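Local coordinates for putative isocitrate dehydrogenase, NAD-dependent (Methylococcus capsulatus, PDB 6LKY), which probably catalyses the NAD-dependent oxidative decarboxylation of isocitrate, at residues Ala124-Phe129 with Glu140-Val145; Glu151-Tyr156 with Gly183-Ile188. The protein carries 1 engineered substitution. One frame throughout, in Å; residues are numbered along the deposited sequence.

In the fold
The two contacts follow one another along the chain, contact 1 closing before contact 2 opens, and their centres lie about 20 Å apart. Strand 135-146, one arm of the hairpin in contact 1, runs directly into helix 147-163, which supplies the first segment of contact 2. Contact 1 belongs to the two-stranded antiparallel hairpin at the surface, whereas contact 2 is buried and packs helix 147-163 against helix 181-193 over strand 168-173 of the large mixed sheet. They meet where V145 O packs on L184 CD2, at 4.2 Å. Both touch the second subunit, the hairpin by continuing its sheet into that chain, the helix pair more lightly.

Contact 1 (Ala124-Phe129 with Glu140-Val145); sequences AGIEHF and ESIAVV
S141 OG donates to E127 OE1 over 2.6 Å, joining the two arms of a beta hairpin, strands 127-132 and 135-146. The bond uses the anti lone pair of the carboxylate oxygen, the one turned away from OE2. E127 CG lies roughly anti to the carbonyl carbon, though turned from the staggered position (chi1 -35°), and the chain runs on extended, which carries the carboxylate alongside the serine. E127 and S141 form a non-hydrogen-bonded antiparallel pair. The same acid reaches beyond the hairpin: OE2 makes a salt bridge with R78, OE1 accepts from the backbone N of C180 of the second subunit, and S141 OG is hydrogen-bonded to T181 of that subunit. With an alanine in place of E127, R78 would probably lose this charged mate, S141 OG this acceptor and N of C180 of the second subunit the oxygen it donates to.

H128 and E140 are the adjoining hydrogen-bonded pair, with H128 N to E140 O and E140 N to H128 O both at 2.9 Å. Next along, I142 N donates to I126 O, with 161° at the hydrogen. Beyond this bond the backbones are bridged by a water, which accepts from I126 N at 2.9 Å and donates to I142 O.

On the face bearing H128 and E140, apolar side chains extend the contact. I126 CG2 lies against I142 CD1 at 3.8 Å, the two side chains crossing obliquely. In the second subunit a strand pairs antiparallel with 140-145, so the sheet continues across the interface, consistent with the intersubunit beta arms of dimeric relatives in this family. Towards the hairpin base, I126 CD1 meets V144 CG2 at 3.7 Å, and the methyl CB of A124 touches that same CG2 at 4.1 Å.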
ATOM      1  N   ALA A 124       8.181 -12.498 -10.017  1.00 28.10           N
ATOM      2  CA  ALA A 124       9.057 -13.369 -10.789  1.00 26.87           C
ATOM      3  C   ALA A 124       8.769 -14.849 -10.569  1.00 29.22           C
ATOM      4  O   ALA A 124       9.184 -15.671 -11.386  1.00 29.46           O
ATOM      5  CB  ALA A 124      10.513 -13.066 -10.440  1.00 24.35           C
ATOM      6  N   GLY A 125       8.084 -15.221  -9.490  1.00 22.61           N
ATOM      7  CA  GLY A 125       7.818 -16.631  -9.285  1.00 25.67           C
ATOM      8  C   GLY A 125       8.980 -17.399  -8.689  1.00 29.99           C
ATOM      9  O   GLY A 125       9.089 -18.615  -8.898  1.00 28.58           O
ATOM     10  N   ILE A 126       9.855 -16.725  -7.946  1.00 19.96           N
ATOM     11  CA  ILE A 126      11.064 -17.335  -7.400  1.00 23.56           C
ATOM     12  C   ILE A 126      10.928 -17.344  -5.887  1.00 22.78           C
ATOM     13  O   ILE A 126      11.044 -16.295  -5.235  1.00 23.59           O
ATOM     14  CB  ILE A 126      12.326 -16.595  -7.861  1.00 22.67           C
ATOM     15  CG1 ILE A 126      12.400 -16.632  -9.400  1.00 22.12           C
ATOM     16  CG2 ILE A 126      13.584 -17.220  -7.256  1.00 21.23           C
ATOM     17  CD1 ILE A 126      13.349 -15.607  -9.991  1.00 27.00           C
ATOM     18  N   GLU A 127      10.669 -18.527  -5.327  1.00 15.23           N
ATOM     19  CA  GLU A 127      10.482 -18.688  -3.885  1.00 23.45           C
ATOM     20  C   GLU A 127      10.826 -20.105  -3.481  1.00 23.78           C
ATOM     21  O   GLU A 127      10.765 -21.028  -4.292  1.00 25.55           O
ATOM     22  CB  GLU A 127       9.047 -18.488  -3.416  1.00 23.49           C
ATOM     23  CG  GLU A 127       8.189 -17.485  -4.073  1.00 28.87           C
ATOM     24  CD  GLU A 127       6.822 -17.498  -3.410  1.00 26.85           C
ATOM     25  OE1 GLU A 127       6.701 -16.860  -2.350  1.00 30.76           O
ATOM     26  OE2 GLU A 127       5.894 -18.172  -3.919  1.00 31.08           O
ATOM     27  N   HIS A 128      11.043 -20.281  -2.181  1.00 19.40           N
ATOM     28  CA  HIS A 128      11.253 -21.624  -1.669  1.00 20.74           C
ATOM     29  C   HIS A 128      10.980 -21.645  -0.174  1.00 21.84           C
ATOM     30  O   HIS A 128      11.045 -20.616   0.496  1.00 19.83           O
ATOM     31  CB  HIS A 128      12.675 -22.108  -1.956  1.00 18.09           C
ATOM     32  CG  HIS A 128      13.740 -21.175  -1.466  1.00 24.82           C
ATOM     33  ND1 HIS A 128      14.411 -21.366  -0.274  1.00 24.43           N
ATOM     34  CD2 HIS A 128      14.268 -20.059  -2.018  1.00 18.74           C
ATOM     35  CE1 HIS A 128      15.298 -20.398  -0.112  1.00 21.30           C
ATOM     36  NE2 HIS A 128      15.234 -19.594  -1.159  1.00 25.29           N
ATOM     37  N   PHE A 129      10.662 -22.835   0.332  1.00 19.04           N
ATOM     38  CA  PHE A 129      10.693 -23.095   1.763  1.00 23.84           C
ATOM     39  C   PHE A 129      12.097 -23.530   2.168  1.00 23.82           C
ATOM     40  O   PHE A 129      12.861 -24.057   1.357  1.00 22.69           O
ATOM     41  CB  PHE A 129       9.692 -24.189   2.168  1.00 18.56           C
ATOM     42  CG  PHE A 129       8.253 -23.861   1.867  1.00 21.77           C
ATOM     43  CD1 PHE A 129       7.564 -22.919   2.625  1.00 22.23           C
ATOM     44  CD2 PHE A 129       7.577 -24.514   0.832  1.00 21.19           C
ATOM     45  CE1 PHE A 129       6.224 -22.618   2.352  1.00 19.53           C
ATOM     46  CE2 PHE A 129       6.237 -24.235   0.567  1.00 20.62           C
ATOM     47  CZ  PHE A 129       5.560 -23.283   1.332  1.00 21.12           C
ATOM     48  N   GLU A 140      11.493 -18.089   1.751  1.00 18.55           N
ATOM     49  CA  GLU A 140      12.095 -16.943   1.082  1.00 16.94           C
ATOM     50  C   GLU A 140      11.422 -16.689  -0.254  1.00 22.26           C
ATOM     51  O   GLU A 140      10.984 -17.614  -0.941  1.00 22.32           O
ATOM     52  CB  GLU A 140      13.602 -17.135   0.863  1.00 19.01           C
ATOM     53  CG  GLU A 140      14.348 -17.166   2.187  1.00 24.30           C
ATOM     54  CD  GLU A 140      15.837 -17.184   2.026  1.00 28.77           C
ATOM     55  OE1 GLU A 140      16.535 -16.968   3.043  1.00 30.33           O
ATOM     56  OE2 GLU A 140      16.303 -17.421   0.891  1.00 26.87           O
ATOM     57  N   SER A 141      11.348 -15.408  -0.610  1.00 20.62           N
ATOM     58  CA  SER A 141      10.808 -14.943  -1.878  1.00 23.77           C
ATOM     59  C   SER A 141      11.772 -13.918  -2.444  1.00 24.83           C
ATOM     60  O   SER A 141      12.265 -13.051  -1.713  1.00 21.05           O
ATOM     61  CB  SER A 141       9.416 -14.316  -1.710  1.00 20.16           C
ATOM     62  OG  SER A 141       8.461 -15.279  -1.282  1.00 24.94           O
ATOM     63  N   ILE A 142      12.042 -14.013  -3.738  1.00 20.55           N
ATOM     64  CA  ILE A 142      13.064 -13.198  -4.376  1.00 22.26           C
ATOM     65  C   ILE A 142      12.381 -12.215  -5.314  1.00 20.70           C
ATOM     66  O   ILE A 142      11.636 -12.618  -6.211  1.00 24.42           O
ATOM     67  CB  ILE A 142      14.083 -14.081  -5.117  1.00 28.18           C
ATOM     68  CG1 ILE A 142      14.770 -15.027  -4.116  1.00 22.82           C
ATOM     69  CG2 ILE A 142      15.102 -13.225  -5.895  1.00 27.82           C
ATOM     70  CD1 ILE A 142      15.945 -15.788  -4.693  1.00 24.40           C
ATOM     71  N   ALA A 143      12.627 -10.926  -5.116  1.00 19.53           N
ATOM     72  CA  ALA A 143      12.228  -9.919  -6.096  1.00 20.26           C
ATOM     73  C   ALA A 143      13.348  -9.741  -7.115  1.00 21.91           C
ATOM     74  O   ALA A 143      14.523  -9.679  -6.749  1.00 22.60           O
ATOM     75  CB  ALA A 143      11.899  -8.597  -5.409  1.00 13.23           C
ATOM     76  N   VAL A 144      12.993  -9.697  -8.392  1.00 20.77           N
ATOM     77  CA  VAL A 144      13.968  -9.560  -9.473  1.00 24.73           C
ATOM     78  C   VAL A 144      13.708  -8.263 -10.227  1.00 25.94           C
ATOM     79  O   VAL A 144      12.590  -8.024 -10.694  1.00 26.75           O
ATOM     80  CB  VAL A 144      13.925 -10.761 -10.439  1.00 27.09           C
ATOM     81  CG1 VAL A 144      14.824 -10.489 -11.654  1.00 25.12           C
ATOM     82  CG2 VAL A 144      14.381 -12.018  -9.719  1.00 25.45           C
ATOM     83  N   VAL A 145      14.741  -7.432 -10.342  1.00 22.69           N
ATOM     84  CA  VAL A 145      14.718  -6.237 -11.174  1.00 23.89           C
ATOM     85  C   VAL A 145      15.871  -6.338 -12.160  1.00 24.80           C
ATOM     86  O   VAL A 145      17.024  -6.502 -11.745  1.00 24.70           O
ATOM     87  CB  VAL A 145      14.844  -4.959 -10.325  1.00 24.69           C
ATOM     88  CG1 VAL A 145      15.063  -3.739 -11.216  1.00 25.32           C
ATOM     89  CG2 VAL A 145      13.612  -4.787  -9.445  1.00 27.04           C
TER
HETATM   90  O   HOH W   1       9.416 -14.055  -6.868  1.00 24.07           O

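Contact 2 (Glu151-Tyr156 with Gly183-Ile188)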
ATOM      1  N   GLU A 151      14.084  -0.103 -17.745  1.00 27.32           N
ATOM      2  CA  GLU A 151      14.165   0.845 -18.851  1.00 34.94           C
ATOM      3  C   GLU A 151      12.865   0.886 -19.634  1.00 32.21           C
ATOM      4  O   GLU A 151      12.329   1.964 -19.926  1.00 28.11           O
ATOM      5  CB  GLU A 151      15.324   0.480 -19.780  1.00 26.68           C
ATOM      6  CG  GLU A 151      16.681   0.935 -19.278  1.00 34.81           C
ATOM      7  CD  GLU A 151      17.807   0.331 -20.089  1.00 41.90           C
ATOM      8  OE1 GLU A 151      17.487  -0.334 -21.094  1.00 50.77           O
ATOM      9  OE2 GLU A 151      18.998   0.507 -19.722  1.00 39.83           O
ATOM     10  N   ARG A 152      12.340  -0.285 -19.990  1.00 25.37           N
ATOM     11  CA  ARG A 152      11.175  -0.269 -20.860  1.00 24.68           C
ATOM     12  C   ARG A 152       9.933   0.224 -20.121  1.00 29.85           C
ATOM     13  O   ARG A 152       9.144   0.986 -20.699  1.00 25.18           O
ATOM     14  CB  ARG A 152      10.963  -1.647 -21.499  1.00 32.07           C
ATOM     15  CG  ARG A 152      10.637  -2.798 -20.550  1.00 30.19           C
ATOM     16  CD  ARG A 152      10.442  -4.103 -21.342  1.00 30.34           C
ATOM     17  NE  ARG A 152      10.163  -5.242 -20.468  1.00 27.81           N
ATOM     18  CZ  ARG A 152      10.020  -6.492 -20.897  1.00 34.25           C
ATOM     19  NH1 ARG A 152      10.127  -6.768 -22.190  1.00 28.94           N
ATOM     20  NH2 ARG A 152       9.751  -7.468 -20.036  1.00 28.65           N
ATOM     21  N   ILE A 153       9.757  -0.130 -18.833  1.00 24.72           N
ATOM     22  CA  ILE A 153       8.554   0.368 -18.153  1.00 24.43           C
ATOM     23  C   ILE A 153       8.643   1.878 -17.914  1.00 19.16           C
ATOM     24  O   ILE A 153       7.639   2.599 -18.035  1.00 22.33           O
ATOM     25  CB  ILE A 153       8.251  -0.413 -16.849  1.00 25.23           C
ATOM     26  CG1 ILE A 153       6.825  -0.096 -16.371  1.00 19.14           C
ATOM     27  CG2 ILE A 153       9.224  -0.082 -15.713  1.00 21.32           C
ATOM     28  CD1 ILE A 153       5.731  -0.553 -17.345  1.00 22.05           C
ATOM     29  N   ILE A 154       9.837   2.398 -17.612  1.00 25.32           N
ATOM     30  CA  ILE A 154       9.922   3.831 -17.332  1.00 29.04           C
ATOM     31  C   ILE A 154       9.797   4.645 -18.624  1.00 28.49           C
ATOM     32  O   ILE A 154       9.122   5.692 -18.652  1.00 28.24           O
ATOM     33  CB  ILE A 154      11.212   4.159 -16.556  1.00 31.91           C
ATOM     34  CG1 ILE A 154      11.152   3.541 -15.143  1.00 30.29           C
ATOM     35  CG2 ILE A 154      11.423   5.697 -16.489  1.00 24.56           C
ATOM     36  CD1 ILE A 154      12.530   3.209 -14.528  1.00 21.76           C
ATOM     37  N   ARG A 155      10.417   4.178 -19.720  1.00 24.02           N
ATOM     38  CA  ARG A 155      10.181   4.833 -21.002  1.00 28.81           C
ATOM     39  C   ARG A 155       8.709   4.764 -21.388  1.00 31.74           C
ATOM     40  O   ARG A 155       8.164   5.741 -21.920  1.00 32.14           O
ATOM     41  CB  ARG A 155      11.042   4.210 -22.103  1.00 30.47           C
ATOM     42  CG  ARG A 155      12.524   4.480 -21.956  1.00 35.60           C
ATOM     43  CD  ARG A 155      13.239   4.448 -23.287  1.00 39.04           C
ATOM     44  NE  ARG A 155      14.575   5.018 -23.162  1.00 37.37           N
ATOM     45  CZ  ARG A 155      15.667   4.287 -22.976  1.00 50.66           C
ATOM     46  NH1 ARG A 155      15.568   2.963 -22.931  1.00 44.91           N
ATOM     47  NH2 ARG A 155      16.852   4.873 -22.862  1.00 49.18           N
ATOM     48  N   TYR A 156       8.043   3.624 -21.141  1.00 27.66           N
ATOM     49  CA  TYR A 156       6.615   3.560 -21.436  1.00 25.22           C
ATOM     50  C   TYR A 156       5.855   4.629 -20.672  1.00 29.64           C
ATOM     51  O   TYR A 156       4.940   5.250 -21.220  1.00 31.55           O
ATOM     52  CB  TYR A 156       6.020   2.184 -21.118  1.00 29.83           C
ATOM     53  CG  TYR A 156       4.559   2.084 -21.545  1.00 22.79           C
ATOM     54  CD1 TYR A 156       3.550   2.668 -20.794  1.00 24.72           C
ATOM     55  CD2 TYR A 156       4.202   1.427 -22.713  1.00 29.16           C
ATOM     56  CE1 TYR A 156       2.235   2.609 -21.190  1.00 22.00           C
ATOM     57  CE2 TYR A 156       2.881   1.347 -23.113  1.00 23.63           C
ATOM     58  CZ  TYR A 156       1.907   1.947 -22.351  1.00 29.65           C
ATOM     59  OH  TYR A 156       0.585   1.883 -22.736  1.00 32.33           O
ATOM     60  N   GLY A 183      16.530   0.459  -5.700  1.00 21.76           N
ATOM     61  CA  GLY A 183      17.579   1.432  -5.989  1.00 24.79           C
ATOM     62  C   GLY A 183      17.969   1.474  -7.459  1.00 24.75           C
ATOM     63  O   GLY A 183      18.170   2.552  -8.022  1.00 23.35           O
ATOM     64  N   LEU A 184      18.115   0.301  -8.089  1.00 21.21           N
ATOM     65  CA  LEU A 184      18.409   0.260  -9.520  1.00 24.80           C
ATOM     66  C   LEU A 184      17.242   0.818 -10.333  1.00 28.15           C
ATOM     67  O   LEU A 184      17.441   1.583 -11.286  1.00 27.05           O
ATOM     68  CB  LEU A 184      18.728  -1.173  -9.947  1.00 22.34           C
ATOM     69  CG  LEU A 184      19.077  -1.434 -11.415  1.00 29.40           C
ATOM     70  CD1 LEU A 184      20.359  -0.693 -11.808  1.00 28.98           C
ATOM     71  CD2 LEU A 184      19.210  -2.929 -11.687  1.00 21.44           C
ATOM     72  N   PHE A 185      16.013   0.472  -9.950  1.00 23.55           N
ATOM     73  CA  PHE A 185      14.845   1.053 -10.615  1.00 22.84           C
ATOM     74  C   PHE A 185      14.874   2.586 -10.555  1.00 20.95           C
ATOM     75  O   PHE A 185      14.708   3.267 -11.574  1.00 26.27           O
ATOM     76  CB  PHE A 185      13.576   0.492  -9.959  1.00 22.67           C
ATOM     77  CG  PHE A 185      12.309   0.871 -10.651  1.00 22.75           C
ATOM     78  CD1 PHE A 185      11.995   0.337 -11.881  1.00 26.77           C
ATOM     79  CD2 PHE A 185      11.414   1.740 -10.053  1.00 23.58           C
ATOM     80  CE1 PHE A 185      10.817   0.690 -12.522  1.00 28.46           C
ATOM     81  CE2 PHE A 185      10.230   2.092 -10.684  1.00 26.13           C
ATOM     82  CZ  PHE A 185       9.930   1.559 -11.915  1.00 19.28           C
ATOM     83  N   LEU A 186      15.105   3.145  -9.363  1.00 23.52           N
ATOM     84  CA  LEU A 186      15.158   4.598  -9.193  1.00 26.19           C
ATOM     85  C   LEU A 186      16.289   5.227 -10.019  1.00 27.12           C
ATOM     86  O   LEU A 186      16.101   6.259 -10.676  1.00 26.87           O
ATOM     87  CB  LEU A 186      15.336   4.928  -7.708  1.00 23.63           C
ATOM     88  CG  LEU A 186      15.513   6.410  -7.355  1.00 22.29           C
ATOM     89  CD1 LEU A 186      14.315   7.228  -7.821  1.00 19.75           C
ATOM     90  CD2 LEU A 186      15.720   6.583  -5.865  1.00 23.44           C
ATOM     91  N   GLU A 187      17.482   4.631  -9.971  1.00 23.95           N
ATOM     92  CA  GLU A 187      18.627   5.173 -10.701  1.00 28.22           C
ATOM     93  C   GLU A 187      18.364   5.201 -12.202  1.00 32.48           C
ATOM     94  O   GLU A 187      18.638   6.202 -12.885  1.00 29.29           O
ATOM     95  CB  GLU A 187      19.866   4.340 -10.382  1.00 24.71           C
ATOM     96  CG  GLU A 187      21.101   4.706 -11.183  1.00 34.66           C
ATOM     97  CD  GLU A 187      22.151   3.623 -11.101  1.00 55.25           C
ATOM     98  OE1 GLU A 187      22.579   3.315  -9.965  1.00 59.02           O
ATOM     99  OE2 GLU A 187      22.535   3.071 -12.161  1.00 60.06           O
ATOM    100  N   ILE A 188      17.815   4.104 -12.732  1.00 28.39           N
ATOM    101  CA  ILE A 188      17.467   4.075 -14.147  1.00 27.07           C
ATOM    102  C   ILE A 188      16.408   5.127 -14.469  1.00 26.70           C
ATOM    103  O   ILE A 188      16.486   5.807 -15.502  1.00 33.42           O
ATOM    104  CB  ILE A 188      17.021   2.659 -14.544  1.00 22.69           C
ATOM    105  CG1 ILE A 188      18.242   1.732 -14.565  1.00 24.02           C
ATOM    106  CG2 ILE A 188      16.306   2.704 -15.865  1.00 24.66           C
ATOM    107  CD1 ILE A 188      17.919   0.249 -14.610  1.00 22.91           C
TER
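F185 meets I154 with CG held anti to its own backbone N (chi1 -173°), which swings the ring towards helix 147-163. I154 has CG1 anti to the carbonyl carbon and a roughly extended chi2 of 153°, sending CD1 over the ring. There the methyl makes a CH-pi contact, 4.1 Å from the centroid of the F185 ring and displaced towards CE1, which it approaches to 3.6 Å.

I153 comes to the same ring from a different direction. Its CG2 lies at the edge, in the ring plane, 3.6 Å from F185 CE1, while the longer CG1 branch leads away from the second helix. CE1 is thus gripped by one methyl over the face and another at the edge, which is likely to hinder turning of the ring.

I188, one turn beyond F185, widens the apolar seam. Its CG2 packs against I154 CD1 at 4.0 Å and also touches the aliphatic CG of E151, whose side chain crosses that of I188 at about a right angle. The carboxylate of E151 is engaged by a salt bridge to K148 in its own helix. No hydrogen bond joins the two segments, so their association here rests on aliphatic and aromatic packing.

The segment axes cross at -46° with a closest approach of 10.2 Å, a separation filled by these side chains. Helix 181-193 is the helix of a beta-alpha-beta crossover between the parallel strands 168-173 and 200-205, and packs with helix 147-163 on the large mixed sheet. Underneath, I154 and F185 both rest on L171 of strand 168-173. I153 touches A92 of strand 92-98, and L186 leans on H173 and, in the second subunit, on V73.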